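Local structure of pseudouridine synthase (Pyrococcus abyssi, 2AUS) at residues L51-G56 / H60-W65; D123-V128 / L161-R166; K245-L250 / D294-L299. The protein probably isomerises uridine to pseudouridine in RNA, as a member of the TruB/Cbf5 family of pseudouridine synthases. All coordinates share one frame; numbering follows the deposited sequence.

Contact 1 of 3, residues L51-G56 / H60-W65; sequences LDKPPG and HEVVAW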
loop_
_atom_site.group_PDB
_atom_site.type_symbol
_atom_site.label_atom_id
_atom_site.label_comp_id
_atom_site.label_asym_id
_atom_site.label_seq_id
_atom_site.Cartn_x
_atom_site.Cartn_y
_atom_site.Cartn_z
ATOM N N LEU A 51 -18.513 -0.496 7.641
ATOM C CA LEU A 51 -17.304 -0.892 6.940
ATOM C C LEU A 51 -16.253 -1.616 7.770
ATOM O O LEU A 51 -16.031 -1.289 8.936
ATOM C CB LEU A 51 -16.665 0.342 6.312
ATOM C CG LEU A 51 -15.561 0.017 5.306
ATOM C CD1 LEU A 51 -16.188 -0.196 3.917
ATOM C CD2 LEU A 51 -14.551 1.145 5.269
ATOM N N ASP A 52 -15.614 -2.606 7.155
ATOM C CA ASP A 52 -14.536 -3.349 7.811
ATOM C C ASP A 52 -13.294 -2.633 7.316
ATOM O O ASP A 52 -12.837 -2.873 6.196
ATOM C CB ASP A 52 -14.489 -4.810 7.343
ATOM C CG ASP A 52 -13.494 -5.660 8.146
ATOM O OD1 ASP A 52 -12.585 -5.092 8.792
ATOM O OD2 ASP A 52 -13.617 -6.904 8.128
ATOM N N LYS A 53 -12.770 -1.729 8.135
ATOM C CA LYS A 53 -11.590 -0.969 7.756
ATOM C C LYS A 53 -10.381 -1.880 7.567
ATOM O O LYS A 53 -10.122 -2.762 8.384
ATOM C CB LYS A 53 -11.268 0.076 8.828
ATOM C CG LYS A 53 -9.953 0.812 8.602
ATOM C CD LYS A 53 -9.551 1.628 9.816
ATOM C CE LYS A 53 -8.198 2.299 9.605
ATOM N NZ LYS A 53 -7.138 1.295 9.269
ATOM N N PRO A 54 -9.636 -1.696 6.473
ATOM C CA PRO A 54 -8.464 -2.550 6.277
ATOM C C PRO A 54 -7.284 -1.913 7.009
ATOM O O PRO A 54 -7.229 -0.691 7.161
ATOM C CB PRO A 54 -8.277 -2.529 4.761
ATOM C CG PRO A 54 -8.644 -1.111 4.429
ATOM C CD PRO A 54 -9.899 -0.877 5.278
ATOM N N PRO A 55 -6.333 -2.727 7.493
ATOM C CA PRO A 55 -5.182 -2.143 8.190
ATOM C C PRO A 55 -4.314 -1.405 7.173
ATOM O O PRO A 55 -4.257 -1.790 6.001
ATOM C CB PRO A 55 -4.476 -3.364 8.764
ATOM C CG PRO A 55 -4.720 -4.399 7.709
ATOM C CD PRO A 55 -6.193 -4.190 7.379
ATOM N N GLY A 56 -3.651 -0.339 7.611
ATOM C CA GLY A 56 -2.798 0.415 6.708
ATOM C C GLY A 56 -3.194 1.874 6.614
ATOM O O GLY A 56 -2.561 2.740 7.225
ATOM N N HIS A 60 -9.463 8.571 7.963
ATOM C CA HIS A 60 -9.750 9.691 7.074
ATOM C C HIS A 60 -9.558 9.262 5.628
ATOM O O HIS A 60 -10.396 9.543 4.772
ATOM C CB HIS A 60 -8.810 10.860 7.374
ATOM C CG HIS A 60 -9.035 12.054 6.498
ATOM N ND1 HIS A 60 -10.056 12.956 6.716
ATOM C CD2 HIS A 60 -8.388 12.479 5.388
ATOM C CE1 HIS A 60 -10.025 13.885 5.778
ATOM N NE2 HIS A 60 -9.023 13.620 4.960
ATOM N N GLU A 61 -8.447 8.583 5.357
ATOM C CA GLU A 61 -8.156 8.123 4.007
ATOM C C GLU A 61 -9.200 7.124 3.526
ATOM O O GLU A 61 -9.589 7.143 2.359
ATOM C CB GLU A 61 -6.763 7.492 3.950
ATOM C CG GLU A 61 -5.657 8.440 4.383
ATOM C CD GLU A 61 -4.272 7.838 4.244
ATOM O OE1 GLU A 61 -4.021 6.758 4.831
ATOM O OE2 GLU A 61 -3.438 8.452 3.542
ATOM N N VAL A 62 -9.648 6.249 4.426
ATOM C CA VAL A 62 -10.665 5.252 4.093
ATOM C C VAL A 62 -11.976 5.951 3.703
ATOM O O VAL A 62 -12.646 5.560 2.745
ATOM C CB VAL A 62 -10.918 4.310 5.284
ATOM C CG1 VAL A 62 -12.128 3.428 5.020
ATOM C CG2 VAL A 62 -9.691 3.456 5.514
ATOM N N VAL A 63 -12.338 6.991 4.448
ATOM C CA VAL A 63 -13.553 7.731 4.145
ATOM C C VAL A 63 -13.392 8.406 2.776
ATOM O O VAL A 63 -14.330 8.432 1.973
ATOM C CB VAL A 63 -13.843 8.794 5.222
ATOM C CG1 VAL A 63 -15.039 9.634 4.818
ATOM C CG2 VAL A 63 -14.121 8.111 6.551
ATOM N N ALA A 64 -12.201 8.942 2.511
ATOM C CA ALA A 64 -11.943 9.590 1.230
ATOM C C ALA A 64 -12.189 8.580 0.106
ATOM O O ALA A 64 -12.782 8.916 -0.914
ATOM C CB ALA A 64 -10.497 10.106 1.175
ATOM N N TRP A 65 -11.731 7.343 0.297
ATOM C CA TRP A 65 -11.925 6.293 -0.706
ATOM C C TRP A 65 -13.406 6.008 -0.907
ATOM O O TRP A 65 -13.872 5.816 -2.030
ATOM C CB TRP A 65 -11.236 4.989 -0.284
ATOM C CG TRP A 65 -9.744 5.006 -0.391
ATOM C CD1 TRP A 65 -8.984 5.838 -1.167
ATOM C CD2 TRP A 65 -8.827 4.100 0.244
ATOM N NE1 TRP A 65 -7.656 5.505 -1.057
ATOM C CE2 TRP A 65 -7.530 4.442 -0.199
ATOM C CE3 TRP A 65 -8.977 3.031 1.140
ATOM C CZ2 TRP A 65 -6.386 3.751 0.224
ATOM C CZ3 TRP A 65 -7.839 2.342 1.562
ATOM C CH2 TRP A 65 -6.560 2.707 1.101
#
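K53 and V62 cross where the strand 47-53 gives way to the turn before the helix 59-69. From CB the lysine chain heads away from its own backbone N (chi1 173°) and runs on extended. Its CG lies 4.1 Å from CG2 of V62, and the chain is also flanked by L81 and S59. It bends at the CD-CE bond (chi4 -56°), which brings NZ back over the turn. There the carbonyls of P54, P57, P83 and V85 surround NZ and must share its three N-H groups; O of P54 is 2.9 Å from NZ, which sits 34° out of that carbonyl plane. The KPPG run opened by this lysine is consistent with the first sequence motif of TruB-family synthases, a strand, proline-rich turn and helix in succession; its ammonium ties that turn to the loop carrying P83 and V85. With an alanine in its place, these four carbonyls would probably lose their common donor and the tie between turn and loop would weaken. V62 is the helix residue that fills the angle between strand and turn. Its CG1 meets CD2 of L51 tip to tip at 3.3 Å, tighter than usual carbon contact, while CG2 also faces CD of P54 at 4.3 Å. L217 of the helix 217-228 covers L51, P54 and W65, and W65 carries on to meet an aromatic ring of the chain of another protein.

Contact 2 of 3, residues D123-V128 / L161-R166; sequences DKIRAV and LEIDGR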
loop_
_atom_site.group_PDB
_atom_site.type_symbol
_atom_site.label_atom_id
_atom_site.label_comp_id
_atom_site.label_asym_id
_atom_site.label_seq_id
_atom_site.Cartn_x
_atom_site.Cartn_y
_atom_site.Cartn_z
ATOM N N ASP A 123 -1.779 -19.458 34.197
ATOM C CA ASP A 123 -2.714 -19.250 35.299
ATOM C C ASP A 123 -2.662 -17.809 35.805
ATOM O O ASP A 123 -3.690 -17.222 36.148
ATOM C CB ASP A 123 -2.397 -20.211 36.452
ATOM C CG ASP A 123 -0.953 -20.111 36.920
ATOM O OD1 ASP A 123 -0.043 -20.424 36.119
ATOM O OD2 ASP A 123 -0.728 -19.716 38.087
ATOM N N LYS A 124 -1.459 -17.246 35.849
ATOM C CA LYS A 124 -1.274 -15.877 36.309
ATOM C C LYS A 124 -1.887 -14.888 35.314
ATOM O O LYS A 124 -2.595 -13.955 35.706
ATOM C CB LYS A 124 0.215 -15.587 36.490
ATOM C CG LYS A 124 0.509 -14.248 37.144
ATOM C CD LYS A 124 2.004 -14.016 37.272
ATOM C CE LYS A 124 2.307 -12.624 37.809
ATOM N NZ LYS A 124 3.770 -12.335 37.785
ATOM N N ILE A 125 -1.621 -15.097 34.027
ATOM C CA ILE A 125 -2.164 -14.220 32.992
ATOM C C ILE A 125 -3.683 -14.138 33.099
ATOM O O ILE A 125 -4.255 -13.047 33.062
ATOM C CB ILE A 125 -1.812 -14.716 31.569
ATOM C CG1 ILE A 125 -0.293 -14.818 31.403
ATOM C CG2 ILE A 125 -2.382 -13.750 30.531
ATOM C CD1 ILE A 125 0.145 -15.332 30.042
ATOM N N ARG A 126 -4.332 -15.291 33.226
ATOM C CA ARG A 126 -5.786 -15.335 33.327
ATOM C C ARG A 126 -6.335 -14.631 34.560
ATOM O O ARG A 126 -7.390 -13.999 34.498
ATOM C CB ARG A 126 -6.286 -16.781 33.312
ATOM C CG ARG A 126 -6.360 -17.393 31.923
ATOM C CD ARG A 126 -7.421 -18.483 31.866
ATOM N NE ARG A 126 -7.776 -18.826 30.492
ATOM C CZ ARG A 126 -6.962 -19.444 29.643
ATOM N NH1 ARG A 126 -5.742 -19.793 30.030
ATOM N NH2 ARG A 126 -7.365 -19.708 28.405
ATOM N N ALA A 127 -5.621 -14.735 35.677
ATOM C CA ALA A 127 -6.065 -14.106 36.915
ATOM C C ALA A 127 -5.933 -12.590 36.852
ATOM O O ALA A 127 -6.840 -11.865 37.259
ATOM C CB ALA A 127 -5.268 -14.651 38.095
ATOM N N VAL A 128 -4.801 -12.117 36.340
ATOM C CA VAL A 128 -4.546 -10.686 36.233
ATOM C C VAL A 128 -5.461 -9.994 35.231
ATOM O O VAL A 128 -5.901 -8.865 35.456
ATOM C CB VAL A 128 -3.089 -10.413 35.830
ATOM C CG1 VAL A 128 -2.885 -8.931 35.576
ATOM C CG2 VAL A 128 -2.163 -10.893 36.931
ATOM N N LEU A 161 -9.162 -15.555 24.542
ATOM C CA LEU A 161 -9.458 -16.549 23.526
ATOM C C LEU A 161 -8.376 -17.618 23.536
ATOM O O LEU A 161 -8.662 -18.800 23.723
ATOM C CB LEU A 161 -9.538 -15.893 22.146
ATOM C CG LEU A 161 -10.650 -14.847 21.957
ATOM C CD1 LEU A 161 -10.576 -14.276 20.552
ATOM C CD2 LEU A 161 -12.016 -15.485 22.193
ATOM N N GLU A 162 -7.127 -17.203 23.350
ATOM C CA GLU A 162 -6.022 -18.150 23.343
ATOM C C GLU A 162 -4.762 -17.591 23.983
ATOM O O GLU A 162 -4.509 -16.388 23.951
ATOM C CB GLU A 162 -5.693 -18.579 21.910
ATOM C CG GLU A 162 -6.854 -19.177 21.137
ATOM C CD GLU A 162 -6.435 -19.681 19.770
ATOM O OE1 GLU A 162 -5.400 -19.206 19.259
ATOM O OE2 GLU A 162 -7.151 -20.538 19.204
ATOM N N ILE A 163 -3.973 -18.487 24.564
ATOM C CA ILE A 163 -2.713 -18.113 25.183
ATOM C C ILE A 163 -1.633 -19.059 24.683
ATOM O O ILE A 163 -1.717 -20.267 24.905
ATOM C CB ILE A 163 -2.758 -18.232 26.719
ATOM C CG1 ILE A 163 -3.764 -17.239 27.302
ATOM C CG2 ILE A 163 -1.363 -17.991 27.290
ATOM C CD1 ILE A 163 -3.905 -17.321 28.805
ATOM N N ASP A 164 -0.631 -18.520 23.999
ATOM C CA ASP A 164 0.470 -19.342 23.518
ATOM C C ASP A 164 1.773 -18.678 23.960
ATOM O O ASP A 164 2.300 -17.792 23.282
ATOM C CB ASP A 164 0.447 -19.477 21.992
ATOM C CG ASP A 164 1.399 -20.570 21.486
ATOM O OD1 ASP A 164 2.406 -20.861 22.176
ATOM O OD2 ASP A 164 1.152 -21.130 20.394
ATOM N N GLY A 165 2.279 -19.102 25.112
ATOM C CA GLY A 165 3.511 -18.540 25.624
ATOM C C GLY A 165 3.382 -17.067 25.967
ATOM O O GLY A 165 2.708 -16.697 26.927
ATOM N N ARG A 166 4.022 -16.220 25.173
ATOM C CA ARG A 166 3.983 -14.788 25.407
ATOM C C ARG A 166 2.874 -14.085 24.644
ATOM O O ARG A 166 2.672 -12.880 24.810
ATOM C CB ARG A 166 5.324 -14.167 25.034
ATOM C CG ARG A 166 6.472 -14.709 25.849
ATOM C CD ARG A 166 7.677 -13.820 25.747
ATOM N NE ARG A 166 8.748 -14.302 26.608
ATOM C CZ ARG A 166 9.919 -13.691 26.740
ATOM N NH1 ARG A 166 10.162 -12.573 26.063
ATOM N NH2 ARG A 166 10.846 -14.202 27.540
#
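NH1 of R126 is held in a salt bridge by OE2 of E122, one helical turn earlier, and at the same time lies against the terminal methyl of I163, its CD1, at 3.3 Å. The methyl sits over one face of the guanidinium, with CZ of R126 3.8 Å from CD1 of I163; the aliphatic part of the arginine joins in, its CG 4.0 Å from that same CD1. The arginine chain leaves beside its backbone N (chi1 -80°) and extends to NE, after which a turn at chi4 of 69° swings the guanidinium round across the isoleucine rather than straight on. The charge thus stays with the glutamate at the exposed margin while one flat face lies against an apolar side chain. This is helix-on-sheet packing: the helix 122-131 lies against the six-stranded antiparallel sheet, near the turn of the hairpin formed by strands 152-164 and 167-174. Deeper in, I125 and I163 run alongside one another with opposed headings, CD1 of I125 standing 4.1 Å from CG2 of I163. The same CD1 of I125 comes within 4.3 Å of the carbonyl O of G165, in the turn. I125 is buried further by V168 and L116 of neighbouring strands. Just before I163, L161 and E162 both face L169 in a classic beta bulge, and both side chains point away from the helix; there the chain of another protein packs on L161, and its backbone and a polar side chain hydrogen-bond the two carboxylate oxygens of E162.

Contact 3 of 3, residues K245-L250 / D294-L299; sequences KAVEHL and DELVAL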
loop_
_atom_site.group_PDB
_atom_site.type_symbol
_atom_site.label_atom_id
_atom_site.label_comp_id
_atom_site.label_asym_id
_atom_site.label_seq_id
_atom_site.Cartn_x
_atom_site.Cartn_y
_atom_site.Cartn_z
ATOM N N LYS A 245 -29.934 3.238 11.902
ATOM C CA LYS A 245 -29.167 2.176 12.544
ATOM C C LYS A 245 -28.202 2.773 13.569
ATOM O O LYS A 245 -27.952 2.173 14.621
ATOM C CB LYS A 245 -28.384 1.389 11.485
ATOM C CG LYS A 245 -27.447 0.300 12.028
ATOM C CD LYS A 245 -28.196 -0.877 12.650
ATOM C CE LYS A 245 -27.233 -2.007 13.055
ATOM N NZ LYS A 245 -26.383 -2.447 11.890
ATOM N N ALA A 246 -27.671 3.959 13.271
ATOM C CA ALA A 246 -26.713 4.616 14.165
ATOM C C ALA A 246 -27.265 5.104 15.495
ATOM O O ALA A 246 -26.497 5.358 16.418
ATOM C CB ALA A 246 -26.031 5.771 13.444
ATOM N N VAL A 247 -28.580 5.250 15.611
ATOM C CA VAL A 247 -29.156 5.720 16.874
ATOM C C VAL A 247 -29.940 4.634 17.608
ATOM O O VAL A 247 -30.674 4.917 18.559
ATOM C CB VAL A 247 -30.095 6.940 16.660
ATOM C CG1 VAL A 247 -29.342 8.059 15.956
ATOM C CG2 VAL A 247 -31.326 6.531 15.862
ATOM N N GLU A 248 -29.777 3.390 17.170
ATOM C CA GLU A 248 -30.466 2.270 17.797
ATOM C C GLU A 248 -30.214 2.134 19.298
ATOM O O GLU A 248 -31.076 1.667 20.030
ATOM C CB GLU A 248 -30.090 0.968 17.094
ATOM C CG GLU A 248 -31.101 0.560 16.036
ATOM C CD GLU A 248 -30.608 -0.559 15.147
ATOM O OE1 GLU A 248 -29.963 -1.495 15.668
ATOM O OE2 GLU A 248 -30.882 -0.499 13.925
ATOM N N HIS A 249 -29.036 2.536 19.761
ATOM C CA HIS A 249 -28.736 2.431 21.183
ATOM C C HIS A 249 -29.056 3.711 21.950
ATOM O O HIS A 249 -28.772 3.807 23.139
ATOM C CB HIS A 249 -27.263 2.049 21.389
ATOM C CG HIS A 249 -26.952 0.629 21.024
ATOM N ND1 HIS A 249 -25.671 0.120 21.030
ATOM C CD2 HIS A 249 -27.762 -0.397 20.666
ATOM C CE1 HIS A 249 -25.705 -1.157 20.697
ATOM N NE2 HIS A 249 -26.961 -1.496 20.471
ATOM N N LEU A 250 -29.651 4.694 21.282
ATOM C CA LEU A 250 -29.984 5.944 21.955
ATOM C C LEU A 250 -31.427 6.014 22.417
ATOM O O LEU A 250 -32.307 5.382 21.841
ATOM C CB LEU A 250 -29.749 7.147 21.041
ATOM C CG LEU A 250 -28.356 7.489 20.526
ATOM C CD1 LEU A 250 -28.443 8.806 19.774
ATOM C CD2 LEU A 250 -27.376 7.585 21.677
ATOM N N ASP A 294 -40.570 5.843 12.549
ATOM C CA ASP A 294 -39.231 5.503 13.019
ATOM C C ASP A 294 -38.088 6.068 12.167
ATOM O O ASP A 294 -37.014 5.469 12.070
ATOM C CB ASP A 294 -39.098 3.984 13.177
ATOM C CG ASP A 294 -40.061 3.432 14.231
ATOM O OD1 ASP A 294 -40.248 4.103 15.277
ATOM O OD2 ASP A 294 -40.628 2.337 14.022
ATOM N N GLU A 295 -38.317 7.231 11.557
ATOM C CA GLU A 295 -37.272 7.883 10.765
ATOM C C GLU A 295 -36.575 8.811 11.750
ATOM O O GLU A 295 -37.224 9.359 12.636
ATOM C CB GLU A 295 -37.858 8.758 9.659
ATOM C CG GLU A 295 -38.717 8.040 8.634
ATOM C CD GLU A 295 -39.717 8.978 7.984
ATOM O OE1 GLU A 295 -40.757 9.266 8.616
ATOM O OE2 GLU A 295 -39.450 9.432 6.852
ATOM N N LEU A 296 -35.273 8.998 11.600
ATOM C CA LEU A 296 -34.548 9.885 12.490
ATOM C C LEU A 296 -34.788 11.326 12.054
ATOM O O LEU A 296 -34.504 11.702 10.915
ATOM C CB LEU A 296 -33.054 9.582 12.441
ATOM C CG LEU A 296 -32.131 10.562 13.173
ATOM C CD1 LEU A 296 -32.412 10.518 14.669
ATOM C CD2 LEU A 296 -30.670 10.185 12.889
ATOM N N VAL A 297 -35.312 12.141 12.955
ATOM C CA VAL A 297 -35.553 13.537 12.615
ATOM C C VAL A 297 -34.342 14.391 12.989
ATOM O O VAL A 297 -33.838 15.174 12.178
ATOM C CB VAL A 297 -36.768 14.107 13.376
ATOM C CG1 VAL A 297 -36.974 15.572 12.985
ATOM C CG2 VAL A 297 -38.017 13.258 13.088
ATOM N N ALA A 298 -33.886 14.231 14.228
ATOM C CA ALA A 298 -32.778 15.027 14.728
ATOM C C ALA A 298 -32.182 14.465 16.006
ATOM O O ALA A 298 -32.805 13.665 16.693
ATOM C CB ALA A 298 -33.268 16.440 14.983
ATOM N N LEU A 299 -30.962 14.891 16.311
ATOM C CA LEU A 299 -30.282 14.485 17.524
ATOM C C LEU A 299 -30.346 15.710 18.415
ATOM O O LEU A 299 -30.290 16.842 17.925
ATOM C CB LEU A 299 -28.820 14.114 17.242
ATOM C CG LEU A 299 -28.584 12.762 16.570
ATOM C CD1 LEU A 299 -27.086 12.526 16.362
ATOM C CD2 LEU A 299 -29.176 11.656 17.444
#
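V247, L250, L296 and L299 meet through methyl groups alone, with no hydrogen bond between the two segments, where the linker 245-250 packs on strand 296-302 of the PUA domain. CD2 of L299 is shared: CG1 of V247 approaches it to 3.9 Å, and CD1 of L250 to 3.8 Å, the two leucines crossing at about a right angle. CG1 of V247 also touches both branches of L296, at 4.0 Å from CD2 and 4.1 Å from CD1. That methyl is therefore the one that bridges the two leucines of the strand; it lies opposite the carbonyl carbon of its own residue (chi1 -56°), while CG2 takes the more crowded position between backbone N and carbonyl.

In the next shell, A288 of the adjacent strand 286-291 backs both V247 and L296, M290 and V99 lie against L296, and A102 against L250. The type I turn from V247 to L250 puts these two side chains on the same side of the linker, and it is closed by the bond from N of L250 to O of V247 at 2.9 Å. On the strand, V297 and A298 both face I289 in a classic beta bulge, whose extra residue probably allows L296 and L299, three residues apart, both to reach 245-250. The approach to the strand is tied by hydrogen bonds: OE2 of E244, the residue just before 245-250, accepts one from N of L296, and in the loop before the strand OD1 of D294 accepts another from NE1 of W254.

From the N terminus the three contacts follow in series, each closed before the next opens, so none nests or crosses. Contact 1 closes the shortest loop, with three residues between its segments, and joins the strand 47-53 to the helix right after it. Contact 2 spans 32 residues and brings the helix 122-131 onto the far end of the six-stranded sheet, its centre about 32 Å from that of contact 1. Contact 3 spans 43 residues and joins the linker following strand 241-242 to the PUA domain; its centre is about 24 Å from that of contact 1 and 40 Å from that of contact 2. Contacts 1 and 2 also meet another protein chain; contact 3 does not.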